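Local coordinates for protein ribulose bisphosphate carboxylase (Hyperthermus butylicus DSM 5456, PDB 6HUN) that probably catalyses the magnesium-dependent addition of carbon dioxide and water to ribulose 1,5-bisphosphate, giving two molecules of 3-phosphoglycerate, in archaeal AMP degradation, at residues Ile350-Tyr355 with Val376-Ser381; Val327-Pro332 with Arg342-His347; Tyr26-Asp31 with Trp80-Lys85. All blocks are in the same frame, centred on the assembly; numbering follows the deposited sequence.

Interaction 1 (Ile350-Tyr355 with Val376-Ser381); sequences IVREQY and VFPVAS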
loop_
_atom_site.group_PDB
_atom_site.type_symbol
_atom_site.label_atom_id
_atom_site.label_comp_id
_atom_site.label_asym_id
_atom_site.label_seq_id
_atom_site.Cartn_x
_atom_site.Cartn_y
_atom_site.Cartn_z
ATOM N N ILE A 350 -3.141 15.083 -15.811
ATOM C CA ILE A 350 -4.197 14.154 -15.394
ATOM C C ILE A 350 -4.859 14.583 -14.065
ATOM O O ILE A 350 -6.030 14.278 -13.839
ATOM C CB ILE A 350 -3.671 12.706 -15.321
ATOM C CG1 ILE A 350 -4.869 11.705 -15.226
ATOM C CG2 ILE A 350 -2.690 12.465 -14.092
ATOM C CD1 ILE A 350 -5.782 11.739 -16.499
ATOM N N VAL A 351 -4.162 15.292 -13.178
ATOM C CA VAL A 351 -4.803 15.711 -11.932
ATOM C C VAL A 351 -5.520 17.054 -12.052
ATOM O O VAL A 351 -6.413 17.340 -11.226
ATOM C CB VAL A 351 -3.811 15.741 -10.737
ATOM C CG1 VAL A 351 -3.088 14.372 -10.591
ATOM C CG2 VAL A 351 -2.764 16.854 -10.891
ATOM N N ARG A 352 -5.190 17.899 -13.069
ATOM C CA ARG A 352 -5.826 19.214 -13.133
ATOM C C ARG A 352 -6.917 19.306 -14.182
ATOM O O ARG A 352 -7.776 20.183 -14.071
ATOM C CB ARG A 352 -4.814 20.322 -13.457
ATOM C CG ARG A 352 -3.818 20.523 -12.361
ATOM C CD ARG A 352 -3.243 21.956 -12.601
ATOM N NE ARG A 352 -2.538 22.078 -13.884
ATOM C CZ ARG A 352 -1.372 22.717 -14.025
ATOM N NH1 ARG A 352 -0.773 23.212 -12.958
ATOM N NH2 ARG A 352 -0.766 22.814 -15.202
ATOM N N GLU A 353 -6.837 18.546 -15.264
ATOM C CA GLU A 353 -7.734 18.782 -16.395
ATOM C C GLU A 353 -9.135 18.224 -16.191
ATOM O O GLU A 353 -9.365 17.276 -15.435
ATOM C CB GLU A 353 -7.130 18.200 -17.647
ATOM C CG GLU A 353 -5.976 19.078 -18.085
ATOM C CD GLU A 353 -5.422 18.668 -19.410
ATOM O OE1 GLU A 353 -5.621 17.498 -19.810
ATOM O OE2 GLU A 353 -4.748 19.497 -20.031
ATOM N N GLN A 354 -10.102 18.847 -16.878
ATOM C CA GLN A 354 -11.442 18.281 -16.851
ATOM C C GLN A 354 -11.631 17.187 -17.890
ATOM O O GLN A 354 -12.553 16.370 -17.756
ATOM C CB GLN A 354 -12.508 19.382 -17.061
ATOM C CG GLN A 354 -12.937 20.033 -15.736
ATOM C CD GLN A 354 -12.858 19.071 -14.515
ATOM O OE1 GLN A 354 -11.999 19.261 -13.640
ATOM N NE2 GLN A 354 -13.780 18.090 -14.426
ATOM N N TYR A 355 -10.783 17.165 -18.912
ATOM C CA TYR A 355 -10.865 16.186 -19.988
ATOM C C TYR A 355 -9.431 15.919 -20.435
ATOM O O TYR A 355 -8.859 16.697 -21.190
ATOM C CB TYR A 355 -11.727 16.667 -21.144
ATOM C CG TYR A 355 -12.377 15.527 -21.899
ATOM C CD1 TYR A 355 -11.617 14.438 -22.346
ATOM C CD2 TYR A 355 -13.748 15.518 -22.158
ATOM C CE1 TYR A 355 -12.200 13.373 -23.031
ATOM C CE2 TYR A 355 -14.343 14.465 -22.857
ATOM C CZ TYR A 355 -13.565 13.395 -23.289
ATOM O OH TYR A 355 -14.149 12.339 -23.973
ATOM N N VAL A 376 -7.240 18.821 -8.987
ATOM C CA VAL A 376 -6.337 18.677 -7.847
ATOM C C VAL A 376 -5.186 19.678 -8.028
ATOM O O VAL A 376 -4.699 19.819 -9.135
ATOM C CB VAL A 376 -5.795 17.221 -7.817
ATOM C CG1 VAL A 376 -4.667 17.124 -6.828
ATOM C CG2 VAL A 376 -7.009 16.289 -7.431
ATOM N N PHE A 377 -4.663 20.252 -6.928
ATOM C CA PHE A 377 -3.414 21.058 -6.975
ATOM C C PHE A 377 -2.194 20.151 -7.092
ATOM O O PHE A 377 -1.890 19.419 -6.151
ATOM C CB PHE A 377 -3.253 21.884 -5.699
ATOM C CG PHE A 377 -3.606 23.344 -5.834
ATOM C CD1 PHE A 377 -2.967 24.178 -6.793
ATOM C CD2 PHE A 377 -4.555 23.897 -4.993
ATOM C CE1 PHE A 377 -3.287 25.548 -6.907
ATOM C CE2 PHE A 377 -4.892 25.234 -5.108
ATOM C CZ PHE A 377 -4.291 26.058 -6.057
ATOM N N PRO A 378 -1.427 20.222 -8.169
ATOM C CA PRO A 378 -0.137 19.534 -8.193
ATOM C C PRO A 378 0.791 20.265 -7.246
ATOM O O PRO A 378 0.756 21.506 -7.138
ATOM C CB PRO A 378 0.347 19.689 -9.650
ATOM C CG PRO A 378 -0.796 20.207 -10.401
ATOM C CD PRO A 378 -1.749 20.900 -9.437
ATOM N N VAL A 379 1.640 19.496 -6.587
ATOM C CA VAL A 379 2.642 20.043 -5.687
ATOM C C VAL A 379 4.014 19.855 -6.320
ATOM O O VAL A 379 4.361 18.746 -6.745
ATOM C CB VAL A 379 2.552 19.363 -4.319
ATOM C CG1 VAL A 379 3.715 19.809 -3.428
ATOM C CG2 VAL A 379 1.135 19.619 -3.733
ATOM N N ALA A 380 4.766 20.948 -6.415
ATOM C CA ALA A 380 6.129 20.892 -6.941
ATOM C C ALA A 380 7.122 21.045 -5.797
ATOM O O ALA A 380 6.904 21.825 -4.860
ATOM C CB ALA A 380 6.340 21.986 -7.985
ATOM N N SER A 381 8.222 20.321 -5.870
ATOM C CA SER A 381 9.186 20.371 -4.787
ATOM C C SER A 381 10.490 19.820 -5.323
ATOM O O SER A 381 10.520 19.169 -6.369
ATOM C CB SER A 381 8.726 19.551 -3.585
ATOM O OG SER A 381 9.199 18.230 -3.755
#

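Interaction 2 (Val327-Pro332 with Arg342-His347); sequences VHVGTP and REVLEH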
loop_
_atom_site.group_PDB
_atom_site.type_symbol
_atom_site.label_atom_id
_atom_site.label_comp_id
_atom_site.label_asym_id
_atom_site.label_seq_id
_atom_site.Cartn_x
_atom_site.Cartn_y
_atom_site.Cartn_z
ATOM N N VAL A 327 -1.648 16.935 -4.516
ATOM C CA VAL A 327 -0.839 15.689 -4.586
ATOM C C VAL A 327 0.479 15.996 -5.293
ATOM O O VAL A 327 0.548 16.825 -6.208
ATOM C CB VAL A 327 -1.600 14.532 -5.285
ATOM C CG1 VAL A 327 -1.610 14.706 -6.779
ATOM C CG2 VAL A 327 -0.866 13.138 -4.980
ATOM N N HIS A 328 1.541 15.349 -4.851
ATOM C CA HIS A 328 2.848 15.639 -5.428
ATOM C C HIS A 328 2.972 14.863 -6.744
ATOM O O HIS A 328 2.670 13.666 -6.788
ATOM C CB HIS A 328 3.929 15.208 -4.428
ATOM C CG HIS A 328 5.276 15.780 -4.686
ATOM N ND1 HIS A 328 6.002 15.496 -5.819
ATOM C CD2 HIS A 328 6.045 16.610 -3.942
ATOM C CE1 HIS A 328 7.158 16.141 -5.780
ATOM N NE2 HIS A 328 7.213 16.818 -4.646
ATOM N N VAL A 329 3.423 15.539 -7.786
ATOM C CA VAL A 329 3.530 14.976 -9.126
ATOM C C VAL A 329 4.962 14.658 -9.506
ATOM O O VAL A 329 5.225 14.280 -10.675
ATOM C CB VAL A 329 2.930 15.932 -10.184
ATOM C CG1 VAL A 329 1.448 16.006 -10.016
ATOM C CG2 VAL A 329 3.519 17.322 -10.093
ATOM N N GLY A 330 5.903 14.841 -8.601
ATOM C CA GLY A 330 7.280 14.587 -8.985
ATOM C C GLY A 330 7.882 15.736 -9.763
ATOM O O GLY A 330 7.206 16.666 -10.192
ATOM N N THR A 331 9.225 15.637 -9.977
ATOM C CA THR A 331 10.080 16.810 -10.116
ATOM C C THR A 331 10.431 17.121 -11.576
ATOM O O THR A 331 10.951 16.235 -12.286
ATOM C CB THR A 331 11.341 16.568 -9.299
ATOM O OG1 THR A 331 11.871 15.285 -9.662
ATOM C CG2 THR A 331 10.981 16.518 -7.812
ATOM N N PRO A 332 10.199 18.372 -12.054
ATOM C CA PRO A 332 10.371 18.836 -13.448
ATOM C C PRO A 332 11.689 19.557 -13.737
ATOM O O PRO A 332 11.925 19.976 -14.880
ATOM C CB PRO A 332 9.212 19.820 -13.619
ATOM C CG PRO A 332 9.089 20.446 -12.241
ATOM C CD PRO A 332 9.497 19.379 -11.228
ATOM N N ARG A 342 8.610 15.275 -19.414
ATOM C CA ARG A 342 7.383 14.998 -20.149
ATOM C C ARG A 342 6.378 14.305 -19.245
ATOM O O ARG A 342 5.189 14.633 -19.242
ATOM C CB ARG A 342 7.699 14.117 -21.349
ATOM C CG ARG A 342 6.846 14.325 -22.568
ATOM C CD ARG A 342 7.750 14.559 -23.801
ATOM N NE ARG A 342 8.850 13.591 -23.921
ATOM C CZ ARG A 342 10.097 13.896 -24.298
ATOM N NH1 ARG A 342 10.444 15.149 -24.598
ATOM N NH2 ARG A 342 11.010 12.933 -24.366
ATOM N N GLU A 343 6.844 13.350 -18.463
ATOM C CA GLU A 343 5.879 12.581 -17.680
ATOM C C GLU A 343 5.383 13.399 -16.497
ATOM O O GLU A 343 4.224 13.259 -16.086
ATOM C CB GLU A 343 6.474 11.248 -17.231
ATOM C CG GLU A 343 5.436 10.298 -16.577
ATOM C CD GLU A 343 4.321 9.805 -17.552
ATOM O OE1 GLU A 343 4.438 10.065 -18.792
ATOM O OE2 GLU A 343 3.360 9.122 -17.094
ATOM N N VAL A 344 6.245 14.242 -15.912
ATOM C CA VAL A 344 5.746 15.141 -14.874
ATOM C C VAL A 344 4.645 16.019 -15.442
ATOM O O VAL A 344 3.660 16.344 -14.739
ATOM C CB VAL A 344 6.883 15.989 -14.270
ATOM C CG1 VAL A 344 6.320 17.148 -13.390
ATOM C CG2 VAL A 344 7.799 15.088 -13.456
ATOM N N LEU A 345 4.787 16.413 -16.719
ATOM C CA LEU A 345 3.757 17.248 -17.345
ATOM C C LEU A 345 2.471 16.457 -17.568
ATOM O O LEU A 345 1.374 17.002 -17.419
ATOM C CB LEU A 345 4.243 17.871 -18.668
ATOM C CG LEU A 345 4.934 19.237 -18.582
ATOM C CD1 LEU A 345 5.876 19.292 -17.371
ATOM C CD2 LEU A 345 5.716 19.527 -19.861
ATOM N N GLU A 346 2.574 15.160 -17.899
ATOM C CA GLU A 346 1.371 14.331 -17.997
ATOM C C GLU A 346 0.705 14.144 -16.637
ATOM O O GLU A 346 -0.535 14.152 -16.546
ATOM C CB GLU A 346 1.721 12.973 -18.661
ATOM C CG GLU A 346 2.093 13.186 -20.149
ATOM C CD GLU A 346 1.040 14.009 -20.972
ATOM O OE1 GLU A 346 -0.052 13.470 -21.215
ATOM O OE2 GLU A 346 1.272 15.193 -21.395
ATOM N N HIS A 347 1.501 13.973 -15.565
ATOM C CA HIS A 347 0.950 13.919 -14.200
ATOM C C HIS A 347 0.143 15.164 -13.857
ATOM O O HIS A 347 -0.912 15.072 -13.222
ATOM C CB HIS A 347 2.029 13.835 -13.146
ATOM C CG HIS A 347 2.845 12.587 -13.178
ATOM N ND1 HIS A 347 3.976 12.438 -12.403
ATOM C CD2 HIS A 347 2.708 11.444 -13.895
ATOM C CE1 HIS A 347 4.500 11.244 -12.643
ATOM N NE2 HIS A 347 3.755 10.625 -13.548
#

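Interaction 3 (Tyr26-Asp31 with Trp80-Lys85); sequences YLEFVD and WFEKLK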
loop_
_atom_site.group_PDB
_atom_site.type_symbol
_atom_site.label_atom_id
_atom_site.label_comp_id
_atom_site.label_asym_id
_atom_site.label_seq_id
_atom_site.Cartn_x
_atom_site.Cartn_y
_atom_site.Cartn_z
ATOM N N TYR A 26 -6.962 -20.251 -21.391
ATOM C CA TYR A 26 -6.724 -18.824 -21.274
ATOM C C TYR A 26 -6.877 -18.094 -22.599
ATOM O O TYR A 26 -6.893 -16.855 -22.598
ATOM C CB TYR A 26 -5.334 -18.593 -20.668
ATOM C CG TYR A 26 -5.221 -19.101 -19.243
ATOM C CD1 TYR A 26 -5.910 -18.477 -18.225
ATOM C CD2 TYR A 26 -4.451 -20.225 -18.930
ATOM C CE1 TYR A 26 -5.822 -18.928 -16.922
ATOM C CE2 TYR A 26 -4.363 -20.698 -17.635
ATOM C CZ TYR A 26 -5.057 -20.054 -16.639
ATOM O OH TYR A 26 -4.985 -20.479 -15.346
ATOM N N LEU A 27 -6.998 -18.836 -23.720
ATOM C CA LEU A 27 -7.343 -18.241 -25.013
ATOM C C LEU A 27 -8.744 -17.645 -24.980
ATOM O O LEU A 27 -9.040 -16.705 -25.719
ATOM C CB LEU A 27 -7.237 -19.288 -26.157
ATOM C CG LEU A 27 -8.325 -20.317 -26.571
ATOM C CD1 LEU A 27 -9.321 -19.814 -27.666
ATOM C CD2 LEU A 27 -7.758 -21.669 -27.079
ATOM N N GLU A 28 -9.605 -18.180 -24.123
ATOM C CA GLU A 28 -10.982 -17.720 -23.976
ATOM C C GLU A 28 -11.081 -16.272 -23.485
ATOM O O GLU A 28 -12.157 -15.659 -23.593
ATOM C CB GLU A 28 -11.686 -18.711 -23.034
ATOM C CG GLU A 28 -12.718 -18.141 -22.076
ATOM C CD GLU A 28 -13.653 -19.191 -21.485
ATOM O OE1 GLU A 28 -13.383 -20.411 -21.661
ATOM O OE2 GLU A 28 -14.671 -18.784 -20.861
ATOM N N PHE A 29 -9.986 -15.690 -22.999
ATOM C CA PHE A 29 -10.015 -14.326 -22.476
ATOM C C PHE A 29 -9.367 -13.316 -23.406
ATOM O O PHE A 29 -9.234 -12.150 -23.029
ATOM C CB PHE A 29 -9.336 -14.268 -21.094
ATOM C CG PHE A 29 -10.089 -15.025 -20.029
ATOM C CD1 PHE A 29 -9.979 -16.403 -19.931
ATOM C CD2 PHE A 29 -10.934 -14.356 -19.153
ATOM C CE1 PHE A 29 -10.686 -17.123 -18.979
ATOM C CE2 PHE A 29 -11.635 -15.061 -18.191
ATOM C CZ PHE A 29 -11.513 -16.467 -18.107
ATOM N N VAL A 30 -8.947 -13.742 -24.594
ATOM C CA VAL A 30 -8.274 -12.915 -25.586
ATOM C C VAL A 30 -9.185 -12.828 -26.797
ATOM O O VAL A 30 -9.838 -13.816 -27.138
ATOM C CB VAL A 30 -6.912 -13.516 -25.974
ATOM C CG1 VAL A 30 -6.155 -12.585 -26.879
ATOM C CG2 VAL A 30 -6.087 -13.806 -24.723
ATOM N N ASP A 31 -9.236 -11.652 -27.439
ATOM C CA ASP A 31 -10.114 -11.426 -28.594
ATOM C C ASP A 31 -9.751 -10.139 -29.305
ATOM O O ASP A 31 -10.317 -9.090 -29.003
ATOM C CB ASP A 31 -11.565 -11.360 -28.147
ATOM C CG ASP A 31 -12.549 -11.256 -29.318
ATOM O OD1 ASP A 31 -12.120 -10.977 -30.461
ATOM O OD2 ASP A 31 -13.754 -11.471 -29.070
ATOM N N TRP A 80 -23.316 -15.305 -13.821
ATOM C CA TRP A 80 -22.665 -14.046 -14.155
ATOM C C TRP A 80 -21.238 -14.219 -14.670
ATOM O O TRP A 80 -20.536 -13.211 -14.870
ATOM C CB TRP A 80 -22.680 -13.113 -12.945
ATOM C CG TRP A 80 -23.985 -12.452 -12.732
ATOM C CD1 TRP A 80 -25.127 -13.034 -12.266
ATOM C CD2 TRP A 80 -24.311 -11.076 -12.985
ATOM N NE1 TRP A 80 -26.145 -12.113 -12.211
ATOM C CE2 TRP A 80 -25.672 -10.903 -12.645
ATOM C CE3 TRP A 80 -23.593 -9.979 -13.474
ATOM C CZ2 TRP A 80 -26.323 -9.675 -12.762
ATOM C CZ3 TRP A 80 -24.253 -8.752 -13.596
ATOM C CH2 TRP A 80 -25.602 -8.621 -13.248
ATOM N N PHE A 81 -20.802 -15.453 -14.938
ATOM C CA PHE A 81 -19.414 -15.683 -15.339
ATOM C C PHE A 81 -19.094 -15.031 -16.688
ATOM O O PHE A 81 -18.159 -14.225 -16.795
ATOM C CB PHE A 81 -19.126 -17.188 -15.376
ATOM C CG PHE A 81 -17.731 -17.527 -15.832
ATOM C CD1 PHE A 81 -16.697 -17.620 -14.919
ATOM C CD2 PHE A 81 -17.456 -17.752 -17.172
ATOM C CE1 PHE A 81 -15.403 -17.947 -15.330
ATOM C CE2 PHE A 81 -16.179 -18.047 -17.598
ATOM C CZ PHE A 81 -15.144 -18.156 -16.676
ATOM N N GLU A 82 -19.824 -15.409 -17.752
ATOM C CA GLU A 82 -19.514 -14.847 -19.070
ATOM C C GLU A 82 -19.760 -13.344 -19.113
ATOM O O GLU A 82 -19.061 -12.623 -19.838
ATOM C CB GLU A 82 -20.313 -15.546 -20.182
ATOM C CG GLU A 82 -19.831 -16.960 -20.517
ATOM C CD GLU A 82 -18.550 -16.962 -21.358
ATOM O OE1 GLU A 82 -17.788 -17.948 -21.266
ATOM O OE2 GLU A 82 -18.290 -15.982 -22.089
ATOM N N LYS A 83 -20.710 -12.856 -18.307
ATOM C CA LYS A 83 -21.012 -11.431 -18.222
ATOM C C LYS A 83 -19.863 -10.641 -17.580
ATOM O O LYS A 83 -19.503 -9.552 -18.049
ATOM C CB LYS A 83 -22.307 -11.240 -17.426
ATOM C CG LYS A 83 -22.613 -9.785 -17.019
ATOM C CD LYS A 83 -22.681 -8.853 -18.257
ATOM C CE LYS A 83 -22.024 -7.479 -17.937
ATOM N NZ LYS A 83 -21.303 -6.923 -19.134
ATOM N N LEU A 84 -19.287 -11.164 -16.504
ATOM C CA LEU A 84 -18.258 -10.461 -15.756
ATOM C C LEU A 84 -16.862 -10.631 -16.331
ATOM O O LEU A 84 -15.915 -10.092 -15.756
ATOM C CB LEU A 84 -18.268 -10.949 -14.313
ATOM C CG LEU A 84 -19.499 -10.577 -13.508
ATOM C CD1 LEU A 84 -19.453 -11.188 -12.109
ATOM C CD2 LEU A 84 -19.603 -9.044 -13.443
ATOM N N LYS A 85 -16.686 -11.349 -17.428
ATOM C CA LYS A 85 -15.347 -11.765 -17.817
ATOM C C LYS A 85 -14.580 -10.662 -18.550
ATOM O O LYS A 85 -15.135 -9.964 -19.403
ATOM C CB LYS A 85 -15.433 -13.002 -18.688
ATOM C CG LYS A 85 -14.194 -13.233 -19.495
ATOM C CD LYS A 85 -14.511 -14.045 -20.708
ATOM C CE LYS A 85 -15.330 -15.224 -20.293
ATOM N NZ LYS A 85 -14.945 -16.379 -21.112
#

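Interaction 1 (Ile350-Tyr355 with Val376-Ser381)
In the eight-stranded α/β barrel of the catalytic domain, V351 and R352 at the end of helix 339-352 meet V376 and P378 where the chain enters the next barrel strand, 377-380. The contact illustrates how an outer helix is joined to the next strand of the barrel. A single backbone hydrogen bond spans the two segments, from V376 N to V351 O (2.8 Å), and the side chains of the same two residues close up beside it, V351 CB lying 3.8 Å from V376 CB. V351 places CG1 opposite its own carbonyl carbon (chi1 -54°), which leaves CG2 between the backbone N and the carbonyl; that methyl is the branch that comes 3.9 Å from P378 CG, the valine and the proline passing in opposite directions.

R352 works through its methylenes. Its CG sits 3.4 Å from V376 O and 3.6 Å from P378 CD, while CD touches both CG and CD of the proline, so that the arginine chain runs across the pyrrolidine ring at about a right angle. A bend at chi3 (-63°) then turns the guanidinium, whose NH1 passes obliquely by P378 CG. The charged end finds its main polar partners elsewhere, NH1 bonding to the carbonyl oxygens of M396 and D399. Helix 312-322 adds to the packing, A316 against V351 and R320 against V376.

One buried N-H is thus satisfied by a carbonyl of the last helical turn, and most of the rest is aliphatic carbon, with R352 CG also against V376 O. R352 contributes hydrocarbon to this interface and hydrogen bonds to the chain beyond it, and the two grips together probably limit the freedom of its guanidinium to swing.

Interaction 2 (Val327-Pro332 with Arg342-His347)
V344, V329 and H347 carry most of this contact between helix 339-352 and the chain leaving barrel strand 326-328. V344 stands with CG1 opposite its backbone N (chi1 168°), an orientation that presents both methyls to the run of carbonyls formed by G330 and T331. CG1 reaches G330 O at 3.4 Å and also rests on P332 CB, whereas CG2 lies 3.6 Å from T331 O. G330 O is buried here without a polar partner, faced by valine carbon. A side chain on G330 would come close to V344 CG2 and, at this positive phi (80°), would also press on the carbonyl oxygen of V329.

One turn further along the helix, H347 combines packing with a directed bond. Its CB slides past V329 CB at 3.7 Å and also touches V329 CG1. The imidazole then gives its ND1 hydrogen to V329 O (2.8 Å) almost in a straight line, 172° at the hydrogen; the acceptor lies practically in the ring plane, although the donor is tilted from the plane of the carbonyl. E343 O sits over one ring face, toward the rim. Direction and face together probably fix the rotation of the imidazole. On the far side of the same peptide, G330 N donates to H328 ND1 at 2.9 Å, and H328 is predicted to bind the substrate.

Beyond P332 begins loop 6, which in Rubisco folds over the active site; its first residues, including the predicted transition-state stabiliser K336, are not modelled here, consistent with a mobile loop. The contact thus lies at the root of that loop, between two further helices: M396 of helix 389-396 packs on V329 and P332, and M312 and F313 of helix 312-322 pack on H347.

Interaction 3 (Tyr26-Asp31 with Trp80-Lys85)
K85 joins E28 and E82 in a salt-bridge network of the N-terminal domain and lies against F29, where the short 3-10 segment 27-29 faces the weakly bonded helix 81-84. The lysine shows how one long side chain can serve a ring and a carboxylate in turn. Its CB heads toward the opposing segment, and with CG opposite the backbone N (chi1 161°) the next carbon is brought 3.4 Å from F29 CE2. CD stays with the same side of the phenylalanine, 3.9 Å from CD2. Bends at chi3 and chi4 then lift CE toward E28, 3.7 Å from OE2, and set the ammonium over the face of the F29 ring, with NZ 4.7 Å from the centroid in a cation-pi contact.

NZ ends in a salt bridge to E28 OE2; the modelled separation, 2.4 Å, is too short to be taken literally. A second, longer link goes to E82 OE1 at 3.3 Å, reached from above the carboxylate plane. Because E28 and E82 bring like charges together here, the lysine probably offsets their repulsion. An alanine here is likely to leave those two carboxylates facing each other without a shared cation, and to take from the F29 ring the lysine's methylenes and ammonium.

F29 and D31 also share backbone hydrogen bonds with A88 of strand 87-93, and F81 packs on P178 of the second subunit. F81 closes the cluster: its ring edge turns CE2 to E28 OE2 at 3.7 Å, in the plane of the ring.

In the fold
Interactions 1 and 2 are successive steps of one barrel, with centres 9 Å apart: the chain leaves strand 326-328, passes loop 6, runs down helix 339-352 and returns in strand 377-380. The two strands are neighbours in the sheet, joined where V379 N probably bonds to V327 O (2.9 Å). At the C-terminal ends of these strands, the side on which an α/β barrel carries its active site, S381 OG and H328 NE2, both of predicted substrate-binding residues, lie 2.6 Å apart in a probable hydrogen bond. A bound calcium ion lies about 10 Å from the side chain of P378. Interaction 3 belongs to the N-terminal domain, its centre 36 Å from each of the others, beside the second subunit.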